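Local coordinates for hypothetical UPF0270 protein PA3463 (Pseudomonas aeruginosa, PDB 1Y0N) that is of unknown function and belongs to the UPF0270 family of small, uncharacterised proteins, folding as two helices and a three-stranded antiparallel sheet, at residues T14-L19 / R42-L47; E20-R25 / L65-E70. One frame throughout, in Å; residues are numbered along the deposited sequence.

Both contacts use helix 12-24, one after the other along its length. Interaction 1 sets its first half, residues 14-19, against helix 36-48 and is buried: leucine methyls and an alanine pack inside, while an asparagine, an arginine and a water close the side of the contact. Interaction 2 sets the C-terminal part, residues 20-25, against edge strand 63-67 and the 3-10 turn after it; Phe22 and Leu65 are buried, Arg25 and Glu70 exposed, and the ionic contact is long. The two share one hydrophobic core, Leu18 CB lying 3.5 Å from Leu65 CD1 and Ala43 CB 4.0 Å from Phe22 CD2.

Interaction 1. Residues T14-L19 / R42-L47; sequences TLNNLL and RARHAL
Leu19 carries most of the apolar contact, and its two methyls do different jobs. CD2 of Leu19 lies 3.6 Å from Ala43 CB, and it also meets Leu47 CD1. That same Leu47 methyl touches Leu15 CD1 at 3.9 Å, the two leucine side chains running past each other in opposite directions. Leu15 gets there because its CG stands anti to the backbone N, next to the carbonyl carbon, whereas Leu19 and Leu47 place CG on the side of the backbone N.

The other methyl of Leu19, CD1, serves the arginine. It sits over the centre of one face of the Arg44 guanidinium, 3.5 Å from Arg44 CZ, and also packs against Arg44 CG. The two side chains cross at about a right angle; the Arg44 chain is extended from CG to NE, which carries the charged end over to helix 12-24.

The polar contact is at the edge of that guanidinium. Arg44 NH2 donates to Asn16 OD1 at 2.5 Å, with an N-H...O angle of 152°; this is shorter than such a bond normally is, so the exact length is doubtful. The amide and guanidinium planes are turned 81° apart. A water closes a small ring: it donates to Asn16 OD1 at 2.8 Å and accepts from Arg44 NH1, so OD1 takes two hydrogen bonds. Glu41 adds a weak, long ion pair to Arg44 NE.

Between helices 12-24 and 36-48 the segment axes approach to 11.0 Å at an angle of 110°. Leu15 and Leu47 also touch Ile54 of strand 52-56, making this a steeply crossed helix pair packed over an antiparallel sheet, with a polar flank beside its leucine core.

Interaction 2. Residues E20-R25 / L65-E70; sequences EDFVTR and LMLRSE
Helix-on-sheet packing is the theme here: the C-terminal end of helix 12-24 lies over edge strand 63-67, whose short segment axis passes 8.4 Å away at 42°, and Phe22 packs between them. Its chi1 near 180° swings the ring to the carbonyl side of its own residue, and the ring lies against the strand. Leu65 CD2 lies over one face in a CH-pi contact, 4.3 Å from the ring centroid and offset to the rim of the ring. Nearer the backbone, Phe22 CB and Leu65 CB are 3.8 Å apart, and Phe22 CD1 rests 3.5 Å from the carbonyl oxygen Leu65 O. The far end of the ring meets Leu67 at its edge, where Phe22 CZ is 3.9 Å from Leu67 CD2.

Arg25 folds back over the opposite face of the phenylalanine. Its CG sits between the backbone N and the carbonyl carbon and the chain bends at chi3, which brings NE over the rim of the ring, with Phe22 CE1 over the guanidinium centre. A weak hydrogen bond from Arg25 NE to Phe22 O may help keep it there. Thus the ring is sandwiched between an aliphatic methyl and a charged, flat group. Arg25 NH1 also meets Glu70 OE1 in a long salt bridge of 3.8 Å with the two planes 56° apart, probably a loose electrostatic link between two exposed residues. Leu67 CD1 also lies at the guanidinium edge.

Around this contact, Leu65 reaches Leu18 and Leu19 of helix 12-24 and Ala52 and Ile54 of strand 52-56, while Val23 touches Leu36, Val40 and Ala43 of helix 36-48, so the helix end bridges sheet and second helix.

Interaction 1. Residues T14-L19 / R42-L47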
loop_
_atom_site.group_PDB
_atom_site.type_symbol
_atom_site.label_atom_id
_atom_site.label_comp_id
_atom_site.label_asym_id
_atom_site.label_seq_id
_atom_site.Cartn_x
_atom_site.Cartn_y
_atom_site.Cartn_z
ATOM N N THR A 14 11.240 1.176 2.423
ATOM C CA THR A 14 10.402 1.367 1.281
ATOM C C THR A 14 8.935 1.358 1.766
ATOM O O THR A 14 8.192 2.168 1.320
ATOM C CB THR A 14 10.678 0.439 -0.006
ATOM O OG1 THR A 14 9.857 -0.747 0.021
ATOM C CG2 THR A 14 12.140 0.071 -0.200
ATOM N N LEU A 15 8.560 0.492 2.709
ATOM C CA LEU A 15 7.165 0.514 3.223
ATOM C C LEU A 15 6.777 1.879 3.832
ATOM O O LEU A 15 5.667 2.363 3.631
ATOM C CB LEU A 15 6.870 -0.621 4.220
ATOM C CG LEU A 15 5.443 -0.699 4.816
ATOM C CD1 LEU A 15 4.304 -0.650 3.760
ATOM C CD2 LEU A 15 5.260 -1.946 5.632
ATOM N N ASN A 16 7.708 2.502 4.564
ATOM C CA ASN A 16 7.424 3.805 5.225
ATOM C C ASN A 16 7.172 4.878 4.244
ATOM O O ASN A 16 6.243 5.666 4.427
ATOM C CB ASN A 16 8.540 4.233 6.204
ATOM C CG ASN A 16 8.685 3.265 7.358
ATOM O OD1 ASN A 16 7.716 2.603 7.738
ATOM N ND2 ASN A 16 9.918 3.140 7.898
ATOM N N ASN A 17 8.004 4.893 3.197
ATOM C CA ASN A 17 7.883 5.807 2.077
ATOM C C ASN A 17 6.546 5.584 1.328
ATOM O O ASN A 17 5.877 6.536 0.981
ATOM C CB ASN A 17 9.055 5.642 1.058
ATOM C CG ASN A 17 10.447 6.055 1.617
ATOM O OD1 ASN A 17 10.558 6.924 2.471
ATOM N ND2 ASN A 17 11.507 5.423 1.096
ATOM N N LEU A 18 6.188 4.332 1.057
ATOM C CA LEU A 18 4.857 4.017 0.435
ATOM C C LEU A 18 3.675 4.524 1.329
ATOM O O LEU A 18 2.690 5.055 0.818
ATOM C CB LEU A 18 4.701 2.482 0.204
ATOM C CG LEU A 18 5.642 1.646 -0.713
ATOM C CD1 LEU A 18 5.159 0.210 -0.882
ATOM C CD2 LEU A 18 5.740 2.215 -2.068
ATOM N N LEU A 19 3.791 4.332 2.652
ATOM C CA LEU A 19 2.735 4.772 3.585
ATOM C C LEU A 19 2.583 6.281 3.576
ATOM O O LEU A 19 1.481 6.792 3.485
ATOM C CB LEU A 19 3.007 4.263 5.018
ATOM C CG LEU A 19 2.697 2.783 5.226
ATOM C CD1 LEU A 19 3.431 2.309 6.486
ATOM C CD2 LEU A 19 1.199 2.549 5.351
ATOM N N ARG A 42 -2.833 4.835 10.932
ATOM C CA ARG A 42 -4.142 4.441 10.453
ATOM C C ARG A 42 -3.974 3.620 9.169
ATOM O O ARG A 42 -4.647 2.625 8.958
ATOM C CB ARG A 42 -5.033 5.621 10.123
ATOM C CG ARG A 42 -5.524 6.460 11.276
ATOM C CD ARG A 42 -6.387 7.548 10.728
ATOM N NE ARG A 42 -6.897 8.335 11.850
ATOM C CZ ARG A 42 -7.370 9.566 11.740
ATOM N NH1 ARG A 42 -7.392 10.160 10.549
ATOM N NH2 ARG A 42 -7.826 10.208 12.807
ATOM N N ALA A 43 -3.050 4.031 8.301
ATOM C CA ALA A 43 -2.810 3.272 7.049
ATOM C C ALA A 43 -2.163 1.868 7.301
ATOM O O ALA A 43 -2.425 0.889 6.590
ATOM C CB ALA A 43 -1.976 4.151 6.082
ATOM N N ARG A 44 -1.283 1.781 8.293
ATOM C CA ARG A 44 -0.661 0.537 8.668
ATOM C C ARG A 44 -1.708 -0.460 9.194
ATOM O O ARG A 44 -1.561 -1.651 8.982
ATOM C CB ARG A 44 0.359 0.697 9.802
ATOM C CG ARG A 44 1.692 1.253 9.465
ATOM C CD ARG A 44 2.708 1.166 10.685
ATOM N NE ARG A 44 3.843 2.006 10.363
ATOM C CZ ARG A 44 4.854 1.642 9.579
ATOM N NH1 ARG A 44 4.883 0.425 9.021
ATOM N NH2 ARG A 44 5.830 2.526 9.335
ATOM N N HIS A 45 -2.655 0.043 9.967
ATOM C CA HIS A 45 -3.780 -0.779 10.465
ATOM C C HIS A 45 -4.614 -1.290 9.280
ATOM O O HIS A 45 -5.011 -2.458 9.255
ATOM C CB HIS A 45 -4.649 0.047 11.385
ATOM C CG HIS A 45 -5.669 -0.751 12.136
ATOM N ND1 HIS A 45 -5.334 -1.741 13.023
ATOM C CD2 HIS A 45 -7.023 -0.666 12.156
ATOM C CE1 HIS A 45 -6.434 -2.241 13.558
ATOM N NE2 HIS A 45 -7.472 -1.622 13.030
ATOM N N ALA A 46 -4.888 -0.392 8.337
ATOM C CA ALA A 46 -5.644 -0.703 7.112
ATOM C C ALA A 46 -4.897 -1.816 6.339
ATOM O O ALA A 46 -5.534 -2.765 5.840
ATOM C CB ALA A 46 -5.813 0.528 6.263
ATOM N N LEU A 47 -3.539 -1.756 6.312
ATOM C CA LEU A 47 -2.746 -2.842 5.660
ATOM C C LEU A 47 -2.878 -4.161 6.416
ATOM O O LEU A 47 -3.086 -5.277 5.791
ATOM C CB LEU A 47 -1.238 -2.476 5.581
ATOM C CG LEU A 47 -0.814 -1.443 4.540
ATOM C CD1 LEU A 47 0.630 -1.125 4.942
ATOM C CD2 LEU A 47 -0.917 -2.149 3.154
HETATM O O HOH W 1 7.701 -0.182 7.957
#

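Interaction 2. Residues E20-R25 / L65-E70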
loop_
_atom_site.group_PDB
_atom_site.type_symbol
_atom_site.label_atom_id
_atom_site.label_comp_id
_atom_site.label_asym_id
_atom_site.label_seq_id
_atom_site.Cartn_x
_atom_site.Cartn_y
_atom_site.Cartn_z
ATOM N N GLU A 20 3.718 6.995 3.643
ATOM C CA GLU A 20 3.750 8.451 3.563
ATOM C C GLU A 20 3.196 8.960 2.244
ATOM O O GLU A 20 2.337 9.868 2.254
ATOM C CB GLU A 20 5.179 8.980 3.880
ATOM C CG GLU A 20 5.339 10.437 3.609
ATOM C CD GLU A 20 6.521 11.071 4.359
ATOM O OE1 GLU A 20 7.339 10.327 5.013
ATOM O OE2 GLU A 20 6.578 12.336 4.271
ATOM N N ASP A 21 3.611 8.357 1.114
ATOM C CA ASP A 21 3.024 8.709 -0.201
ATOM C C ASP A 21 1.516 8.589 -0.166
ATOM O O ASP A 21 0.797 9.494 -0.571
ATOM C CB ASP A 21 3.559 7.808 -1.335
ATOM C CG ASP A 21 5.034 8.093 -1.655
ATOM O OD1 ASP A 21 5.555 9.105 -1.157
ATOM O OD2 ASP A 21 5.668 7.277 -2.368
ATOM N N PHE A 22 1.029 7.480 0.361
ATOM C CA PHE A 22 -0.420 7.155 0.322
ATOM C C PHE A 22 -1.199 8.181 1.094
ATOM O O PHE A 22 -2.187 8.717 0.600
ATOM C CB PHE A 22 -0.615 5.721 0.852
ATOM C CG PHE A 22 -2.046 5.316 1.015
ATOM C CD1 PHE A 22 -2.834 5.027 -0.086
ATOM C CD2 PHE A 22 -2.610 5.258 2.292
ATOM C CE1 PHE A 22 -4.193 4.664 0.065
ATOM C CE2 PHE A 22 -3.953 4.858 2.477
ATOM C CZ PHE A 22 -4.751 4.595 1.363
ATOM N N VAL A 23 -0.782 8.477 2.308
ATOM C CA VAL A 23 -1.579 9.379 3.155
ATOM C C VAL A 23 -1.452 10.854 2.752
ATOM O O VAL A 23 -2.209 11.706 3.227
ATOM C CB VAL A 23 -1.350 9.167 4.709
ATOM C CG1 VAL A 23 -1.554 7.729 5.073
ATOM C CG2 VAL A 23 0.067 9.610 5.166
ATOM N N THR A 24 -0.529 11.152 1.841
ATOM C CA THR A 24 -0.515 12.477 1.279
ATOM C C THR A 24 -0.955 12.505 -0.181
ATOM O O THR A 24 -0.925 13.558 -0.788
ATOM C CB THR A 24 0.834 13.174 1.461
ATOM O OG1 THR A 24 1.874 12.365 0.925
ATOM C CG2 THR A 24 1.121 13.430 2.955
ATOM N N ARG A 25 -1.424 11.365 -0.707
ATOM C CA ARG A 25 -1.822 11.230 -2.135
ATOM C C ARG A 25 -2.829 12.281 -2.636
ATOM O O ARG A 25 -3.661 12.769 -1.864
ATOM C CB ARG A 25 -2.385 9.828 -2.425
ATOM C CG ARG A 25 -3.823 9.652 -1.885
ATOM C CD ARG A 25 -4.350 8.198 -1.829
ATOM N NE ARG A 25 -5.053 8.056 -0.544
ATOM C CZ ARG A 25 -6.189 7.403 -0.351
ATOM N NH1 ARG A 25 -6.795 6.790 -1.357
ATOM N NH2 ARG A 25 -6.716 7.359 0.869
ATOM N N LEU A 65 0.842 1.793 -2.633
ATOM C CA LEU A 65 -0.184 1.464 -1.680
ATOM C C LEU A 65 -1.511 1.969 -2.239
ATOM O O LEU A 65 -1.554 3.090 -2.748
ATOM C CB LEU A 65 0.063 2.180 -0.365
ATOM C CG LEU A 65 0.121 1.242 0.818
ATOM C CD1 LEU A 65 1.579 1.395 1.294
ATOM C CD2 LEU A 65 -0.790 1.652 1.913
ATOM N N MET A 66 -2.547 1.122 -2.187
ATOM C CA MET A 66 -3.896 1.475 -2.662
ATOM C C MET A 66 -4.964 0.908 -1.706
ATOM O O MET A 66 -4.780 -0.138 -1.106
ATOM C CB MET A 66 -4.119 0.936 -4.117
ATOM C CG MET A 66 -3.490 1.838 -5.312
ATOM S SD MET A 66 -4.038 1.235 -6.895
ATOM C CE MET A 66 -5.518 2.245 -6.881
ATOM N N LEU A 67 -6.089 1.586 -1.585
ATOM C CA LEU A 67 -7.264 1.003 -0.930
ATOM C C LEU A 67 -7.769 -0.172 -1.804
ATOM O O LEU A 67 -7.850 -0.061 -3.020
ATOM C CB LEU A 67 -8.406 2.035 -0.793
ATOM C CG LEU A 67 -8.248 3.178 0.228
ATOM C CD1 LEU A 67 -9.419 4.198 0.181
ATOM C CD2 LEU A 67 -8.114 2.563 1.612
ATOM N N ARG A 68 -7.999 -1.298 -1.183
ATOM C CA ARG A 68 -8.605 -2.491 -1.860
ATOM C C ARG A 68 -9.807 -2.077 -2.718
ATOM O O ARG A 68 -9.991 -2.614 -3.785
ATOM C CB ARG A 68 -9.078 -3.508 -0.804
ATOM C CG ARG A 68 -9.672 -4.814 -1.448
ATOM C CD ARG A 68 -10.192 -5.792 -0.341
ATOM N NE ARG A 68 -9.037 -6.378 0.318
ATOM C CZ ARG A 68 -8.318 -7.381 -0.164
ATOM N NH1 ARG A 68 -8.660 -8.029 -1.287
ATOM N NH2 ARG A 68 -7.233 -7.728 0.483
ATOM N N SER A 69 -10.622 -1.142 -2.204
ATOM C CA SER A 69 -11.833 -0.626 -2.863
ATOM C C SER A 69 -11.562 0.113 -4.180
ATOM O O SER A 69 -12.426 0.186 -5.048
ATOM C CB SER A 69 -12.625 0.245 -1.908
ATOM O OG SER A 69 -11.991 1.510 -1.685
ATOM N N GLU A 70 -10.344 0.629 -4.347
ATOM C CA GLU A 70 -9.931 1.295 -5.598
ATOM C C GLU A 70 -9.209 0.407 -6.627
ATOM O O GLU A 70 -8.881 0.833 -7.759
ATOM C CB GLU A 70 -9.153 2.572 -5.211
ATOM C CG GLU A 70 -10.099 3.388 -4.258
ATOM C CD GLU A 70 -9.557 4.756 -3.928
ATOM O OE1 GLU A 70 -8.360 4.872 -4.200
ATOM O OE2 GLU A 70 -10.321 5.673 -3.423
#